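Local coordinates for protein D-mandelate dehydrogenase (Rhodotorula graminis, PDB 2W2K) that probably oxidises D-mandelate and reduces the matching 2-oxoacid with a nicotinamide cofactor, as a member of the D-isomer specific 2-hydroxyacid dehydrogenase family, at residues N108-A112 with E315-T320; N33-H37 with T64-P68. All coordinates share one frame; numbering follows the deposited sequence.

Contact 1: residues N108-A112 with E315-T320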
ATOM      1  N   ASN B 108     -17.446 -23.566   6.646  1.00  9.00           N
ATOM      2  CA  ASN B 108     -17.026 -22.164   6.792  1.00  9.80           C
ATOM      3  C   ASN B 108     -17.296 -21.399   5.469  1.00  7.30           C
ATOM      4  O   ASN B 108     -18.088 -21.860   4.636  1.00  8.18           O
ATOM      5  CB  ASN B 108     -15.557 -22.058   7.241  1.00  9.47           C
ATOM      6  CG  ASN B 108     -14.575 -22.725   6.261  1.00  9.94           C
ATOM      7  OD1 ASN B 108     -14.894 -22.976   5.105  1.00  9.91           O
ATOM      8  ND2 ASN B 108     -13.338 -22.976   6.737  1.00 15.02           N
ATOM      9  N   SER B 109     -16.673 -20.235   5.300  1.00  7.59           N
ATOM     10  CA  SER B 109     -16.809 -19.434   4.083  1.00  6.95           C
ATOM     11  C   SER B 109     -15.406 -19.219   3.470  1.00 10.22           C
ATOM     12  O   SER B 109     -15.070 -18.117   3.036  1.00  8.74           O
ATOM     13  CB  SER B 109     -17.561 -18.101   4.381  1.00 10.30           C
ATOM     14  OG  SER B 109     -18.883 -18.353   4.899  1.00  7.62           O
ATOM     15  N   ARG B 110     -14.605 -20.294   3.440  1.00 10.90           N
ATOM     16  CA  ARG B 110     -13.264 -20.288   2.803  1.00 13.26           C
ATOM     17  C   ARG B 110     -13.238 -19.651   1.393  1.00  8.08           C
ATOM     18  O   ARG B 110     -14.059 -19.998   0.497  1.00  9.86           O
ATOM     19  CB  ARG B 110     -12.669 -21.722   2.777  1.00 14.76           C
ATOM     20  CG  ARG B 110     -11.324 -21.857   2.038  1.00 15.71           C
ATOM     21  CD  ARG B 110     -10.861 -23.331   1.890  1.00 18.56           C
ATOM     22  NE  ARG B 110     -11.890 -24.210   1.327  1.00 14.79           N
ATOM     23  CZ  ARG B 110     -12.212 -24.296   0.034  1.00 18.59           C
ATOM     24  NH1 ARG B 110     -11.598 -23.547  -0.884  1.00 24.18           N
ATOM     25  NH2 ARG B 110     -13.180 -25.113  -0.344  1.00 18.46           N
ATOM     26  N   GLY B 111     -12.283 -18.731   1.204  1.00  7.40           N
ATOM     27  CA  GLY B 111     -12.067 -18.053  -0.073  1.00  7.53           C
ATOM     28  C   GLY B 111     -12.683 -16.674  -0.181  1.00  8.55           C
ATOM     29  O   GLY B 111     -12.243 -15.875  -1.001  1.00  9.49           O
ATOM     30  N   ALA B 112     -13.726 -16.387   0.621  1.00  5.54           N
ATOM     31  CA  ALA B 112     -14.482 -15.107   0.480  1.00  9.89           C
ATOM     32  C   ALA B 112     -13.612 -13.861   0.636  1.00  9.23           C
ATOM     33  O   ALA B 112     -13.849 -12.853  -0.034  1.00 10.84           O
ATOM     34  CB  ALA B 112     -15.674 -15.034   1.484  1.00  5.97           C
ATOM     35  N   GLU B 315     -19.978 -12.031  -0.088  1.00  7.78           N
ATOM     36  CA  GLU B 315     -19.668 -13.447  -0.291  1.00  9.63           C
ATOM     37  C   GLU B 315     -19.939 -14.337   0.957  1.00  7.34           C
ATOM     38  O   GLU B 315     -20.364 -15.501   0.793  1.00  6.63           O
ATOM     39  CB  GLU B 315     -18.266 -13.631  -0.918  1.00 10.49           C
ATOM     40  CG  GLU B 315     -17.925 -15.064  -1.354  1.00 13.51           C
ATOM     41  CD  GLU B 315     -18.578 -15.531  -2.684  1.00 14.93           C
ATOM     42  OE1 GLU B 315     -19.433 -14.817  -3.285  1.00 14.97           O
ATOM     43  OE2 GLU B 315     -18.213 -16.657  -3.111  1.00 14.38           O
ATOM     44  N   PHE B 316     -19.721 -13.813   2.177  1.00  4.66           N
ATOM     45  CA  PHE B 316     -20.138 -14.521   3.427  1.00  5.26           C
ATOM     46  C   PHE B 316     -21.660 -14.836   3.391  1.00  9.28           C
ATOM     47  O   PHE B 316     -22.080 -15.969   3.665  1.00  8.25           O
ATOM     48  CB  PHE B 316     -19.840 -13.720   4.741  1.00  5.44           C
ATOM     49  CG  PHE B 316     -18.377 -13.631   5.133  1.00  6.03           C
ATOM     50  CD1 PHE B 316     -17.398 -14.488   4.596  1.00  8.44           C
ATOM     51  CD2 PHE B 316     -17.980 -12.679   6.076  1.00  8.56           C
ATOM     52  CE1 PHE B 316     -16.019 -14.359   4.995  1.00  7.41           C
ATOM     53  CE2 PHE B 316     -16.634 -12.553   6.479  1.00  9.44           C
ATOM     54  CZ  PHE B 316     -15.656 -13.410   5.935  1.00 11.55           C
ATOM     55  N   GLU B 317     -22.484 -13.823   3.091  1.00  8.05           N
ATOM     56  CA  GLU B 317     -23.950 -14.011   2.983  1.00  6.71           C
ATOM     57  C   GLU B 317     -24.335 -14.993   1.868  1.00  8.84           C
ATOM     58  O   GLU B 317     -25.173 -15.881   2.098  1.00  5.76           O
ATOM     59  CB  GLU B 317     -24.663 -12.642   2.814  1.00  5.37           C
ATOM     60  CG  GLU B 317     -24.532 -11.774   4.090  1.00  5.22           C
ATOM     61  CD  GLU B 317     -25.449 -10.538   4.144  1.00 11.27           C
ATOM     62  OE1 GLU B 317     -26.194 -10.266   3.169  1.00 10.58           O
ATOM     63  OE2 GLU B 317     -25.397  -9.837   5.194  1.00 10.17           O
ATOM     64  N   ARG B 318     -23.727 -14.865   0.676  1.00  8.02           N
ATOM     65  CA  ARG B 318     -24.021 -15.816  -0.436  1.00  7.55           C
ATOM     66  C   ARG B 318     -23.637 -17.272  -0.097  1.00  7.91           C
ATOM     67  O   ARG B 318     -24.432 -18.190  -0.329  1.00  8.74           O
ATOM     68  CB  ARG B 318     -23.338 -15.397  -1.765  1.00  8.25           C
ATOM     69  CG  ARG B 318     -23.791 -16.267  -3.006  1.00  8.17           C
ATOM     70  CD  ARG B 318     -22.933 -15.967  -4.262  1.00 11.23           C
ATOM     71  NE  ARG B 318     -21.597 -16.577  -4.182  1.00 14.57           N
ATOM     72  CZ  ARG B 318     -21.312 -17.845  -4.503  1.00 18.64           C
ATOM     73  NH1 ARG B 318     -22.262 -18.685  -4.929  1.00 14.44           N
ATOM     74  NH2 ARG B 318     -20.066 -18.284  -4.401  1.00 17.35           N
ATOM     75  N   LEU B 319     -22.432 -17.492   0.452  1.00  5.89           N
ATOM     76  CA  LEU B 319     -21.970 -18.864   0.763  1.00  7.79           C
ATOM     77  C   LEU B 319     -22.810 -19.536   1.870  1.00  7.19           C
ATOM     78  O   LEU B 319     -23.233 -20.695   1.720  1.00  7.51           O
ATOM     79  CB  LEU B 319     -20.455 -18.881   1.111  1.00  8.09           C
ATOM     80  CG  LEU B 319     -19.477 -18.733  -0.081  1.00  7.81           C
ATOM     81  CD1 LEU B 319     -18.048 -18.547   0.471  1.00  9.31           C
ATOM     82  CD2 LEU B 319     -19.554 -19.947  -1.020  1.00 11.43           C
ATOM     83  N   THR B 320     -23.058 -18.822   2.966  1.00  7.34           N
ATOM     84  CA  THR B 320     -23.860 -19.403   4.080  1.00  6.73           C
ATOM     85  C   THR B 320     -25.267 -19.832   3.624  1.00  7.46           C
ATOM     86  O   THR B 320     -25.695 -20.967   3.903  1.00  7.72           O
ATOM     87  CB  THR B 320     -23.935 -18.482   5.330  1.00  6.13           C
ATOM     88  OG1 THR B 320     -24.432 -17.174   4.968  1.00  7.10           O
ATOM     89  CG2 THR B 320     -22.526 -18.364   6.027  1.00  8.93           C
TER

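Contact 2: residues N33-H37 with T64-P68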
ATOM      1  N   ASN B  33     -32.134 -14.803  19.807  1.00 11.88           N
ATOM      2  CA  ASN B  33     -32.356 -13.797  20.859  1.00 12.69           C
ATOM      3  C   ASN B  33     -31.327 -13.913  21.999  1.00 13.58           C
ATOM      4  O   ASN B  33     -31.686 -13.996  23.190  1.00 13.75           O
ATOM      5  CB  ASN B  33     -33.806 -13.874  21.392  1.00 15.35           C
ATOM      6  CG  ASN B  33     -34.839 -13.376  20.375  1.00 17.68           C
ATOM      7  OD1 ASN B  33     -34.575 -12.453  19.608  1.00 21.83           O
ATOM      8  ND2 ASN B  33     -36.020 -13.990  20.370  1.00 20.94           N
ATOM      9  N   LEU B  34     -30.047 -13.922  21.637  1.00 10.97           N
ATOM     10  CA  LEU B  34     -28.996 -14.256  22.623  1.00 15.33           C
ATOM     11  C   LEU B  34     -28.878 -13.238  23.773  1.00 14.15           C
ATOM     12  O   LEU B  34     -29.056 -12.033  23.557  1.00 17.37           O
ATOM     13  CB  LEU B  34     -27.640 -14.457  21.922  1.00 13.76           C
ATOM     14  CG  LEU B  34     -27.493 -15.647  20.951  1.00 11.16           C
ATOM     15  CD1 LEU B  34     -26.272 -15.416  20.064  1.00  6.32           C
ATOM     16  CD2 LEU B  34     -27.386 -16.981  21.666  1.00 13.65           C
ATOM     17  N   THR B  35     -28.617 -13.743  24.985  1.00 17.16           N
ATOM     18  CA  THR B  35     -28.238 -12.915  26.154  1.00 18.38           C
ATOM     19  C   THR B  35     -26.792 -13.227  26.611  1.00 17.90           C
ATOM     20  O   THR B  35     -25.881 -12.432  26.387  1.00 18.25           O
ATOM     21  CB  THR B  35     -29.243 -13.071  27.362  1.00 17.33           C
ATOM     22  OG1 THR B  35     -29.335 -14.447  27.768  1.00 17.30           O
ATOM     23  CG2 THR B  35     -30.642 -12.564  27.000  1.00 18.56           C
ATOM     24  N   THR B  36     -26.592 -14.384  27.251  1.00 18.38           N
ATOM     25  CA  THR B  36     -25.242 -14.856  27.647  1.00 18.98           C
ATOM     26  C   THR B  36     -25.041 -16.313  27.217  1.00 16.32           C
ATOM     27  O   THR B  36     -26.012 -17.002  26.903  1.00 15.64           O
ATOM     28  CB  THR B  36     -25.001 -14.741  29.191  1.00 21.07           C
ATOM     29  OG1 THR B  36     -25.845 -15.671  29.894  1.00 19.45           O
ATOM     30  CG2 THR B  36     -25.265 -13.313  29.686  1.00 22.74           C
ATOM     31  N   HIS B  37     -23.790 -16.767  27.196  1.00 13.65           N
ATOM     32  CA  HIS B  37     -23.458 -18.152  26.862  1.00 11.88           C
ATOM     33  C   HIS B  37     -24.174 -19.177  27.762  1.00 14.42           C
ATOM     34  O   HIS B  37     -24.740 -20.185  27.268  1.00 10.28           O
ATOM     35  CB  HIS B  37     -21.933 -18.353  26.912  1.00 12.30           C
ATOM     36  CG  HIS B  37     -21.505 -19.790  27.022  1.00 15.71           C
ATOM     37  ND1 HIS B  37     -21.300 -20.600  25.921  1.00 10.81           N
ATOM     38  CD2 HIS B  37     -21.232 -20.557  28.108  1.00 13.05           C
ATOM     39  CE1 HIS B  37     -20.921 -21.801  26.327  1.00 12.07           C
ATOM     40  NE2 HIS B  37     -20.888 -21.806  27.650  1.00 14.60           N
ATOM     41  N   THR B  64     -21.624 -13.679  19.027  1.00  9.76           N
ATOM     42  CA  THR B  64     -20.458 -13.937  19.887  1.00 10.01           C
ATOM     43  C   THR B  64     -20.834 -14.219  21.358  1.00 13.66           C
ATOM     44  O   THR B  64     -20.046 -14.820  22.096  1.00 11.61           O
ATOM     45  CB  THR B  64     -19.380 -12.789  19.837  1.00 11.71           C
ATOM     46  OG1 THR B  64     -19.952 -11.575  20.321  1.00 14.33           O
ATOM     47  CG2 THR B  64     -18.841 -12.556  18.402  1.00 10.57           C
ATOM     48  N   GLU B  65     -22.020 -13.763  21.772  1.00 13.03           N
ATOM     49  CA  GLU B  65     -22.583 -14.062  23.103  1.00 13.10           C
ATOM     50  C   GLU B  65     -22.702 -15.576  23.357  1.00 15.63           C
ATOM     51  O   GLU B  65     -22.655 -16.034  24.509  1.00 14.68           O
ATOM     52  CB  GLU B  65     -23.961 -13.402  23.285  1.00 13.81           C
ATOM     53  CG  GLU B  65     -23.992 -11.855  23.200  1.00 12.80           C
ATOM     54  CD  GLU B  65     -24.237 -11.308  21.804  1.00 17.42           C
ATOM     55  OE1 GLU B  65     -24.059 -12.034  20.805  1.00 17.28           O
ATOM     56  OE2 GLU B  65     -24.565 -10.107  21.717  1.00 21.13           O
ATOM     57  N   SER B  66     -22.875 -16.352  22.287  1.00 12.71           N
ATOM     58  CA  SER B  66     -22.938 -17.825  22.404  1.00 12.74           C
ATOM     59  C   SER B  66     -21.622 -18.567  22.726  1.00 12.65           C
ATOM     60  O   SER B  66     -21.680 -19.720  23.161  1.00 11.90           O
ATOM     61  CB  SER B  66     -23.620 -18.460  21.167  1.00 12.15           C
ATOM     62  OG  SER B  66     -22.832 -18.346  19.991  1.00 13.22           O
ATOM     63  N   TYR B  67     -20.465 -17.928  22.517  1.00 10.44           N
ATOM     64  CA  TYR B  67     -19.166 -18.617  22.589  1.00  8.99           C
ATOM     65  C   TYR B  67     -18.807 -19.034  24.049  1.00  9.92           C
ATOM     66  O   TYR B  67     -19.200 -18.349  24.999  1.00 11.09           O
ATOM     67  CB  TYR B  67     -18.019 -17.750  22.044  1.00  8.28           C
ATOM     68  CG  TYR B  67     -18.024 -17.299  20.581  1.00 10.89           C
ATOM     69  CD1 TYR B  67     -18.934 -17.802  19.634  1.00  8.83           C
ATOM     70  CD2 TYR B  67     -17.088 -16.349  20.150  1.00 15.85           C
ATOM     71  CE1 TYR B  67     -18.903 -17.343  18.274  1.00 11.92           C
ATOM     72  CE2 TYR B  67     -17.046 -15.901  18.831  1.00 11.79           C
ATOM     73  CZ  TYR B  67     -17.958 -16.397  17.899  1.00 14.37           C
ATOM     74  OH  TYR B  67     -17.889 -15.922  16.607  1.00 13.13           O
ATOM     75  N   PRO B  68     -18.065 -20.147  24.218  1.00 12.15           N
ATOM     76  CA  PRO B  68     -17.609 -21.087  23.186  1.00 11.28           C
ATOM     77  C   PRO B  68     -18.687 -22.115  22.832  1.00 10.50           C
ATOM     78  O   PRO B  68     -19.574 -22.406  23.666  1.00 10.78           O
ATOM     79  CB  PRO B  68     -16.427 -21.799  23.866  1.00 13.39           C
ATOM     80  CG  PRO B  68     -16.825 -21.835  25.335  1.00 12.95           C
ATOM     81  CD  PRO B  68     -17.574 -20.532  25.565  1.00 13.26           C
TER

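Contact 1: residues N108-A112 with E315-T320
With CG turned anti to its own carbonyl carbon (chi1 -72°), Phe316 lays its ring alongside Ser109 and Ala112, and CD1 comes within 3.6 Å of Ser109 CB. The methyl of Ala112 approaches from the other side of the ring plane, its CB 3.6 Å from Phe316 CE1; both aliphatic carbons meet the ring obliquely. Ala112 CB also rests on the stem of Glu315, 3.6 Å from CG. That chain sets out anti to the backbone N (chi1 -172°) and bends at chi2 (77°), which lays its carboxylate alongside the Arg318 guanidinium, three residues on along the helix. The guanidinium grips it side-on with two nitrogens: NE reaches Glu315 OE1 at 2.9 Å in an almost straight bond, and NH2 reaches OE2 at 2.8 Å on the syn side. An alanine in place of Glu315 would remove the methylene under the Ala112 methyl and would probably leave the Arg318 guanidinium without its carboxylate mate and freer to swing.

Further along the helix, Leu319 CD1 lies 3.9 Å from Ser109 CA, and the methyl CG2 of Thr320 is 3.8 Å from Ser109 OG. That hydroxyl is bonded to Ala86 O, so it is satisfied within the apolar packing. The loop keeps its shape through a type II turn from Ser109 to Ala112, with Gly111 at a positive phi, and through an Asx turn in which Asn108 OD1 accepts from Arg110 N.

The turn, between strand 105-107 at one edge of the five-stranded parallel sheet and helix 114-130, thus packs on helix 310-330, probably the C-terminal helix returning from the nucleotide-binding domain, as in related dehydrogenases; Phe316 also touches Ala87 in the loop after strand 83-86.

Contact 2: residues N33-H37 with T64-P68
One face of the His37 imidazole carries Pro68 CD, which stands 3.9 Å from the ring centroid and 22° off the normal, a CH-pi contact displaced toward the rim. At the ring's edge, and exactly in its plane, lies Ser66 O, to which ND1 donates across 2.9 Å with an N-H...O angle of 178°. The carbonyl is met from well above its own plane, not on a lone pair, so the bond is straight at the donor while tilted at the acceptor. Because a carbonyl can only accept, ND1 is the donor here. The in-plane bond fixes the rotation of the imidazole, and the proline seated on its face adds a second restraint. His37 CG lies anti to the backbone N (chi1 161°), extending the ring past Ser66 to Pro68, whose preceding peptide bond is cis. Thr64 CA lies over one face of the Tyr67 ring, 3.9 Å above its plane, and this ring also stacks with Trp93.

At the other end of the contact the packing is aliphatic. Leu34 CB approaches Glu65 CB at 4.1 Å, and its CD2 methyl comes equally near Ser66 CB. Glu65 CG, anti to its carbonyl carbon, passes 3.7 Å from Thr35 O. Ser66 OG is bonded to Gly63 O and Trp69 NE1, while its CB meets the leucine. Both Leu34 and Ser66 also touch Phe40 of helix 37-45.

Thr36 holds the N-cap position of that helix, its OG1 accepting from Gly39 N. The parallel sheet, of strand order 2-1-3-4-5, is the flavodoxin-like arrangement of the substrate-binding domain in this dehydrogenase family, and the contact joins two of its strand-to-helix connections, those after strands 28-31 and 54-57, at the surface and away from the cofactor-binding residues.

How the contacts relate
Contact 1 is partly buried, its centre about 13 Å from the centre of the chain, whereas contact 2 is a surface contact with its centre about 22 Å from that point. They hold different elements around the same five-stranded sheet: contact 1 sets the loop after strand 105-107, one outermost strand, on helix 310-330, and contact 2 joins the loop after the opposite outermost strand, 28-31, to the one after 54-57. The former is apolar across its interface; the latter combines aliphatic packing with a direct side-chain-to-backbone bond. The side chain of Phe316 lies about 6 Å from Gly307, an NAD(+)-binding residue, though no NAD(+) is bound to this chain.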